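PDB 3QY3: thioesterase from Pseudomonas aeruginosa, which adopts the hotdog fold and probably hydrolyses the thioester bond of fatty acyl-CoA substrates. Local coordinates for residues H46-N49 and T50-F53; A62-T66 and L67-L71; T145-D149 and S150-A154. All blocks are in the same frame, centred on the assembly; numbering follows the deposited sequence. Where two conformers were deposited one is given.

Interaction 1. Residues H46-N49 and T50-F53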
loop_
_atom_site.group_PDB
_atom_site.type_symbol
_atom_site.label_atom_id
_atom_site.label_comp_id
_atom_site.label_asym_id
_atom_site.label_seq_id
_atom_site.Cartn_x
_atom_site.Cartn_y
_atom_site.Cartn_z
ATOM N N HIS A 46 -1.544 4.040 14.431
ATOM C CA HIS A 46 -0.368 3.208 14.598
ATOM C C HIS A 46 -0.156 2.520 13.250
ATOM O O HIS A 46 -1.040 2.566 12.372
ATOM C CB HIS A 46 -0.557 2.061 15.634
ATOM C CG HIS A 46 -1.352 2.405 16.844
ATOM N ND1 HIS A 46 -2.629 1.925 17.037
ATOM C CD2 HIS A 46 -1.018 3.074 17.979
ATOM C CE1 HIS A 46 -3.083 2.369 18.209
ATOM N NE2 HIS A 46 -2.111 3.045 18.812
ATOM N N VAL A 47 0.958 1.832 13.088
ATOM C CA VAL A 47 1.209 1.142 11.828
ATOM C C VAL A 47 0.072 0.134 11.566
ATOM O O VAL A 47 -0.341 -0.616 12.480
ATOM C CB VAL A 47 2.561 0.373 11.904
ATOM C CG1 VAL A 47 2.723 -0.701 10.720
ATOM C CG2 VAL A 47 3.781 1.378 11.894
ATOM N N ASN A 48 -0.467 0.128 10.364
ATOM C CA ASN A 48 -1.564 -0.792 10.018
ATOM C C ASN A 48 -1.089 -2.255 10.115
ATOM O O ASN A 48 0.032 -2.576 9.639
ATOM C CB ASN A 48 -2.020 -0.475 8.574
ATOM C CG ASN A 48 -3.147 -1.379 8.128
ATOM O OD1 ASN A 48 -4.292 -1.253 8.579
ATOM N ND2 ASN A 48 -2.828 -2.293 7.217
ATOM N N ASN A 49 -1.947 -3.158 10.620
ATOM C CA ASN A 49 -1.511 -4.535 10.866
ATOM C C ASN A 49 -1.009 -5.237 9.657
ATOM O O ASN A 49 -0.078 -6.060 9.759
ATOM C CB ASN A 49 -2.637 -5.315 11.437
ATOM C CG ASN A 49 -2.821 -5.015 12.840
ATOM O OD1 ASN A 49 -1.958 -4.368 13.472
ATOM N ND2 ASN A 49 -3.987 -5.353 13.340
ATOM N N THR A 50 -1.551 -4.937 8.485
ATOM C CA THR A 50 -1.067 -5.497 7.193
ATOM C C THR A 50 0.413 -5.211 6.915
ATOM O O THR A 50 1.139 -6.034 6.339
ATOM C CB THR A 50 -1.931 -4.932 5.983
ATOM O OG1 THR A 50 -3.300 -5.291 6.185
ATOM C CG2 THR A 50 -1.451 -5.487 4.608
ATOM N N LEU A 51 0.844 -3.987 7.259
ATOM C CA LEU A 51 2.183 -3.513 6.938
ATOM C C LEU A 51 3.303 -4.358 7.612
ATOM O O LEU A 51 4.395 -4.431 7.086
ATOM C CB LEU A 51 2.350 -2.019 7.223
ATOM C CG LEU A 51 2.096 -1.071 6.044
ATOM C CD1 LEU A 51 3.286 -1.206 4.996
ATOM C CD2 LEU A 51 0.760 -1.368 5.414
ATOM N N TYR A 52 3.020 -5.010 8.735
ATOM C CA TYR A 52 4.035 -5.845 9.375
ATOM C C TYR A 52 4.480 -6.959 8.466
ATOM O O TYR A 52 5.656 -7.320 8.422
ATOM C CB TYR A 52 3.540 -6.422 10.682
ATOM C CG TYR A 52 3.408 -5.343 11.753
ATOM C CD1 TYR A 52 4.516 -4.801 12.375
ATOM C CD2 TYR A 52 2.220 -4.765 12.003
ATOM C CE1 TYR A 52 4.394 -3.784 13.305
ATOM C CE2 TYR A 52 2.057 -3.765 12.944
ATOM C CZ TYR A 52 3.193 -3.259 13.586
ATOM O OH TYR A 52 3.015 -2.249 14.517
ATOM N N PHE A 53 3.556 -7.420 7.628
ATOM C CA PHE A 53 3.917 -8.444 6.636
ATOM C C PHE A 53 4.801 -7.960 5.512
ATOM O O PHE A 53 5.624 -8.737 5.005
ATOM C CB PHE A 53 2.654 -9.129 6.136
ATOM C CG PHE A 53 1.936 -9.928 7.203
ATOM C CD1 PHE A 53 2.438 -11.116 7.671
ATOM C CD2 PHE A 53 0.778 -9.441 7.758
ATOM C CE1 PHE A 53 1.758 -11.869 8.668
ATOM C CE2 PHE A 53 0.152 -10.133 8.754
ATOM C CZ PHE A 53 0.617 -11.374 9.191
HETATM O O HOH W 1 0.856 -1.247 14.955
#
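Val47 meets the helix with one methyl: CG1, set anti to the backbone N (chi1 165°), lies over one face of the Tyr52 ring, 4.1 Å from its centroid. The line to the centroid is 24° off the ring normal, so this is a CH-pi contact displaced toward the rim. The same methyl also packs on Leu51 CB. A water donates a hydrogen bond to Val47 O at 2.8 Å, its oxygen in the Tyr52 ring plane at the edge; its approach to Tyr52 OH is unusually short, so that half of the bridge is doubtful. Asn48 contributes its carbonyl: Leu51 N donates to Asn48 O at 2.9 Å, approaching from above the carbonyl plane, 45° out of it. From Asn49, the backbone O takes a weak bond from Tyr52 N at 3.4 Å and lies at the Tyr52 ring edge, near its plane; it also accepts a bond from Tyr87 OH. The turn thus leads into helix 51-66 through successive i to i+3 bonds. Around it, Val47 pairs by backbone bonds with Val91 in the loop after strand 76-87, while Phe53 leans on Ser83 and Tyr87 of that strand and stacks on Phe53 of the second subunit.

Interaction 2. Residues A62-T66 and L67-L71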
loop_
_atom_site.group_PDB
_atom_site.type_symbol
_atom_site.label_atom_id
_atom_site.label_comp_id
_atom_site.label_asym_id
_atom_site.label_seq_id
_atom_site.Cartn_x
_atom_site.Cartn_y
_atom_site.Cartn_z
ATOM N N ALA A 62 15.908 -9.072 1.786
ATOM C CA ALA A 62 17.297 -8.679 2.106
ATOM C C ALA A 62 18.180 -9.861 2.443
ATOM O O ALA A 62 19.317 -9.965 1.929
ATOM C CB ALA A 62 17.281 -7.661 3.272
ATOM N N TRP A 63 17.676 -10.803 3.258
ATOM C CA TRP A 63 18.383 -12.070 3.538
ATOM C C TRP A 63 18.659 -12.846 2.240
ATOM O O TRP A 63 19.818 -13.269 1.983
ATOM C CB TRP A 63 17.632 -12.961 4.501
ATOM C CG TRP A 63 18.320 -14.216 4.820
ATOM C CD1 TRP A 63 19.626 -14.355 5.263
ATOM C CD2 TRP A 63 17.776 -15.516 4.779
ATOM N NE1 TRP A 63 19.922 -15.683 5.470
ATOM C CE2 TRP A 63 18.809 -16.420 5.165
ATOM C CE3 TRP A 63 16.539 -16.035 4.388
ATOM C CZ2 TRP A 63 18.617 -17.812 5.195
ATOM C CZ3 TRP A 63 16.371 -17.407 4.419
ATOM C CH2 TRP A 63 17.396 -18.277 4.820
ATOM N N PHE A 64 17.620 -13.037 1.429
ATOM C CA PHE A 64 17.798 -13.678 0.150
ATOM C C PHE A 64 18.877 -12.972 -0.697
ATOM O O PHE A 64 19.706 -13.664 -1.358
ATOM C CB PHE A 64 16.496 -13.770 -0.640
ATOM C CG PHE A 64 15.448 -14.643 -0.031
ATOM C CD1 PHE A 64 15.749 -15.744 0.739
ATOM C CD2 PHE A 64 14.128 -14.376 -0.289
ATOM C CE1 PHE A 64 14.730 -16.541 1.264
ATOM C CE2 PHE A 64 13.149 -15.183 0.220
ATOM C CZ PHE A 64 13.468 -16.237 1.014
ATOM N N GLU A 65 18.878 -11.639 -0.683
ATOM C CA GLU A 65 19.869 -10.884 -1.475
ATOM C C GLU A 65 21.278 -11.207 -0.998
ATOM O O GLU A 65 22.190 -11.401 -1.843
ATOM C CB GLU A 65 19.637 -9.359 -1.448
ATOM C CG GLU A 65 20.761 -8.580 -2.171
ATOM C CD GLU A 65 20.722 -7.066 -1.947
ATOM O OE1 GLU A 65 19.815 -6.565 -1.235
ATOM O OE2 GLU A 65 21.623 -6.371 -2.492
ATOM N N THR A 66 21.480 -11.338 0.324
ATOM C CA THR A 66 22.827 -11.594 0.818
ATOM C C THR A 66 23.340 -12.923 0.307
ATOM O O THR A 66 24.559 -13.117 0.211
ATOM C CB THR A 66 22.988 -11.602 2.364
ATOM O OG1 THR A 66 22.363 -12.756 2.911
ATOM C CG2 THR A 66 22.482 -10.328 2.975
ATOM N N LEU A 67 22.411 -13.825 0.001
ATOM C CA LEU A 67 22.678 -15.148 -0.535
ATOM C C LEU A 67 22.593 -15.278 -2.047
ATOM O O LEU A 67 22.680 -16.407 -2.567
ATOM C CB LEU A 67 21.734 -16.160 0.085
ATOM C CG LEU A 67 21.797 -16.293 1.598
ATOM C CD1 LEU A 67 20.810 -17.334 2.040
ATOM C CD2 LEU A 67 23.222 -16.655 2.037
ATOM N N GLY A 68 22.460 -14.152 -2.746
ATOM C CA GLY A 68 22.363 -14.160 -4.210
ATOM C C GLY A 68 21.129 -14.845 -4.762
ATOM O O GLY A 68 21.140 -15.277 -5.921
ATOM N N ILE A 69 20.083 -14.969 -3.930
ATOM C CA ILE A 69 18.725 -15.344 -4.355
ATOM C C ILE A 69 18.029 -14.015 -4.710
ATOM O O ILE A 69 17.715 -13.217 -3.827
ATOM C CB ILE A 69 17.955 -16.060 -3.172
ATOM C CG1 ILE A 69 18.530 -17.448 -2.930
ATOM C CG2 ILE A 69 16.477 -16.160 -3.461
ATOM C CD1 ILE A 69 18.360 -17.924 -1.514
ATOM N N ASP A 70 17.869 -13.713 -5.993
ATOM C CA ASP A 70 17.510 -12.326 -6.327
ATOM C C ASP A 70 16.020 -12.078 -6.633
ATOM O O ASP A 70 15.590 -10.900 -6.690
ATOM C CB ASP A 70 18.441 -11.746 -7.404
ATOM C CG ASP A 70 19.850 -11.436 -6.867
ATOM O OD1 ASP A 70 20.007 -11.029 -5.661
ATOM O OD2 ASP A 70 20.801 -11.589 -7.677
ATOM N N LEU A 71 15.251 -13.165 -6.813
ATOM C CA LEU A 71 13.780 -13.111 -6.932
ATOM C C LEU A 71 13.340 -12.518 -8.285
ATOM O O LEU A 71 12.141 -12.496 -8.596
ATOM C CB LEU A 71 13.131 -12.364 -5.750
ATOM C CG LEU A 71 13.491 -12.844 -4.330
ATOM C CD1 LEU A 71 12.610 -12.172 -3.274
ATOM C CD2 LEU A 71 13.416 -14.347 -4.148
#
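Phe64 O is gripped by two backbone N-H groups: Ile69 N donates at 2.9 Å, from 38° out of the carbonyl plane, and Leu67 N adds a weaker, bent bond at 3.0 Å. Leu67 N also reaches Trp63 O weakly, so this N-H is shared between two acceptors. Trp63 O has a second partner, Thr66 OG1, which donates at 2.8 Å in the carbonyl plane, on a lone pair; chi1 of 71° places that hydroxyl between its own backbone N and carbonyl carbon, turned back to the preceding turn of helix. Gly68 N closes on Glu65 O at 2.9 Å, and its N-H...O angle of 163° makes it the straighter of the two closing bonds. Apolar side chains pack alongside these bonds. Leu67 CD1 makes an off-centre CH-pi contact with the five-membered ring of Trp63, coming in obliquely, 3.8 Å from Trp63 CE2. Ile69 CG2 packs on Phe64 CB, and Leu71 CD2 approaches Phe64 CD2 at 3.9 Å, these two side chains crossing at about a right angle. Beyond the pair, Pro78 of strand 76-87 touches Phe64, Ile69 and Leu71. The nested bonds, the outer from Ile69 N to Phe64 O and the inner from Gly68 N to Glu65 O, with Gly68 at positive phi as the C-prime residue, define a Schellman motif ending helix 51-66.

Interaction 3. Residues T145-D149 and S150-A154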
loop_
_atom_site.group_PDB
_atom_site.type_symbol
_atom_site.label_atom_id
_atom_site.label_comp_id
_atom_site.label_asym_id
_atom_site.label_seq_id
_atom_site.Cartn_x
_atom_site.Cartn_y
_atom_site.Cartn_z
ATOM N N THR A 145 11.412 -28.245 -5.105
ATOM C CA THR A 145 12.812 -28.460 -5.507
ATOM C C THR A 145 13.706 -28.258 -4.287
ATOM O O THR A 145 13.288 -27.624 -3.341
ATOM C CB THR A 145 13.218 -27.450 -6.599
ATOM O OG1 THR A 145 13.157 -26.107 -6.083
ATOM C CG2 THR A 145 12.280 -27.582 -7.801
ATOM N N PRO A 146 14.946 -28.778 -4.301
ATOM C CA PRO A 146 15.691 -28.663 -3.047
ATOM C C PRO A 146 16.049 -27.228 -2.625
ATOM O O PRO A 146 16.164 -26.314 -3.443
ATOM C CB PRO A 146 16.950 -29.521 -3.295
ATOM C CG PRO A 146 16.605 -30.381 -4.487
ATOM C CD PRO A 146 15.692 -29.540 -5.319
ATOM N N VAL A 147 16.155 -27.022 -1.332
ATOM C CA VAL A 147 16.642 -25.757 -0.789
ATOM C C VAL A 147 18.103 -25.564 -1.295
ATOM O O VAL A 147 18.863 -26.531 -1.369
ATOM C CB VAL A 147 16.564 -25.802 0.764
ATOM C CG1 VAL A 147 17.148 -24.563 1.384
ATOM C CG2 VAL A 147 15.133 -26.018 1.231
ATOM N N PRO A 148 18.480 -24.330 -1.674
ATOM C CA PRO A 148 19.822 -24.019 -2.162
ATOM C C PRO A 148 20.888 -24.395 -1.151
ATOM O O PRO A 148 20.641 -24.391 0.059
ATOM C CB PRO A 148 19.800 -22.490 -2.300
ATOM C CG PRO A 148 18.348 -22.153 -2.487
ATOM C CD PRO A 148 17.610 -23.141 -1.658
ATOM N N ASP A 149 22.078 -24.687 -1.658
ATOM C CA ASP A 149 23.188 -25.077 -0.819
ATOM C C ASP A 149 23.521 -24.030 0.228
ATOM O O ASP A 149 23.896 -24.350 1.340
ATOM C CB ASP A 149 24.419 -25.307 -1.697
ATOM C CG ASP A 149 24.244 -26.483 -2.637
ATOM O OD1 ASP A 149 23.414 -27.378 -2.272
ATOM O OD2 ASP A 149 24.962 -26.519 -3.713
ATOM N N SER A 150 23.413 -22.773 -0.169
ATOM C CA SER A 150 23.769 -21.653 0.706
ATOM C C SER A 150 22.973 -21.672 2.031
ATOM O O SER A 150 23.537 -21.463 3.121
ATOM C CB SER A 150 23.542 -20.331 -0.042
ATOM O OG SER A 150 22.189 -20.198 -0.428
ATOM N N ILE A 151 21.697 -21.988 1.932
ATOM C CA ILE A 151 20.832 -22.044 3.110
ATOM C C ILE A 151 21.095 -23.284 3.936
ATOM O O ILE A 151 21.247 -23.185 5.154
ATOM C CB ILE A 151 19.349 -21.914 2.711
ATOM C CG1 ILE A 151 19.129 -20.493 2.199
ATOM C CG2 ILE A 151 18.414 -22.230 3.897
ATOM C CD1 ILE A 151 17.924 -20.332 1.405
ATOM N N ARG A 152 21.253 -24.430 3.273
ATOM C CA ARG A 152 21.661 -25.620 3.982
ATOM C C ARG A 152 22.988 -25.343 4.696
ATOM O O ARG A 152 23.094 -25.626 5.885
ATOM C CB ARG A 152 21.748 -26.811 3.023
ATOM C CG ARG A 152 20.369 -27.224 2.468
ATOM C CD ARG A 152 20.462 -28.364 1.459
ATOM N NE ARG A 152 19.188 -29.083 1.310
ATOM C CZ ARG A 152 18.817 -29.787 0.231
ATOM N NH1 ARG A 152 19.614 -29.877 -0.842
ATOM N NH2 ARG A 152 17.634 -30.408 0.223
ATOM N N ALA A 153 23.959 -24.746 3.996
ATOM C CA ALA A 153 25.252 -24.388 4.605
ATOM C C ALA A 153 25.122 -23.437 5.806
ATOM O O ALA A 153 25.819 -23.589 6.834
ATOM C CB ALA A 153 26.165 -23.779 3.571
ATOM N N ALA A 154 24.250 -22.452 5.665
ATOM C CA ALA A 154 24.076 -21.430 6.701
ATOM C C ALA A 154 23.517 -22.101 7.958
ATOM O O ALA A 154 24.100 -22.012 9.052
ATOM C CB ALA A 154 23.159 -20.366 6.201
#
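Ser150 touches Pro148 through its side chain, OG lying 3.8 Å from Pro148 CB. Ile151 does more of the apolar work. Its CG2 meets Val147 CG1 at 3.7 Å, the two side chains crossing at about a right angle, while its CD1 runs beside the Pro148 ring, the side chains pointing the same way and CD1 standing 4.2 Å from Pro148 CD. Its backbone N gives a weak bond to Pro148 O. Arg152 N supplies the firmer bond to that carbonyl, 3.3 Å from Pro148 O but almost straight at 176° and in the carbonyl plane; one oxygen therefore accepts from two successive turn N-H groups. The Arg152 side chain doubles back along the incoming loop: CG is anti to the carbonyl carbon (chi1 -67°) and the chain is extended from CG to NE, which lays the guanidinium over Val147 O, the oxygen 3.3 Å above the plane and offset toward the rim. NH1 stands 3.5 Å from Val147 O at an angle too poor for a hydrogen bond, so the contact is one of face on oxygen. Pro146 CB also packs against this group. Ala153 N then donates to Asp149 O at 2.7 Å, nearly along the C=O axis, the first regular helical bond after that of Pro148 O. Outside the pair, Trp136 of strand 128-138 touches Pro148 and Ile151. With Pro148 at the N-cap position and the Val147 and Ile151 side chains packed together across it, this is the N-terminal entry of helix 149-155.

Overall arrangement
Along the chain the three contacts come in series, none nested in or crossing another. Interaction 1 turns the loop after strand 28-35 into helix 51-66; interaction 2 ends that same helix and directs the chain toward strand 76-87. Both use helix 51-66, the long helix of the hotdog fold, one at each end, and their centres lie 24 Å apart, on opposite sides of the chain's centre. Interaction 3 starts helix 149-155 after strand 143-144 and lies about 17 Å from interaction 1 at the nearest atoms. It does touch interaction 2: Ile151 packs against Trp63, Leu67 and Ile69, Leu67 CD1 approaching Ile151 CG1 to 3.6 Å, which joins the C-terminal helix to the end of the long one.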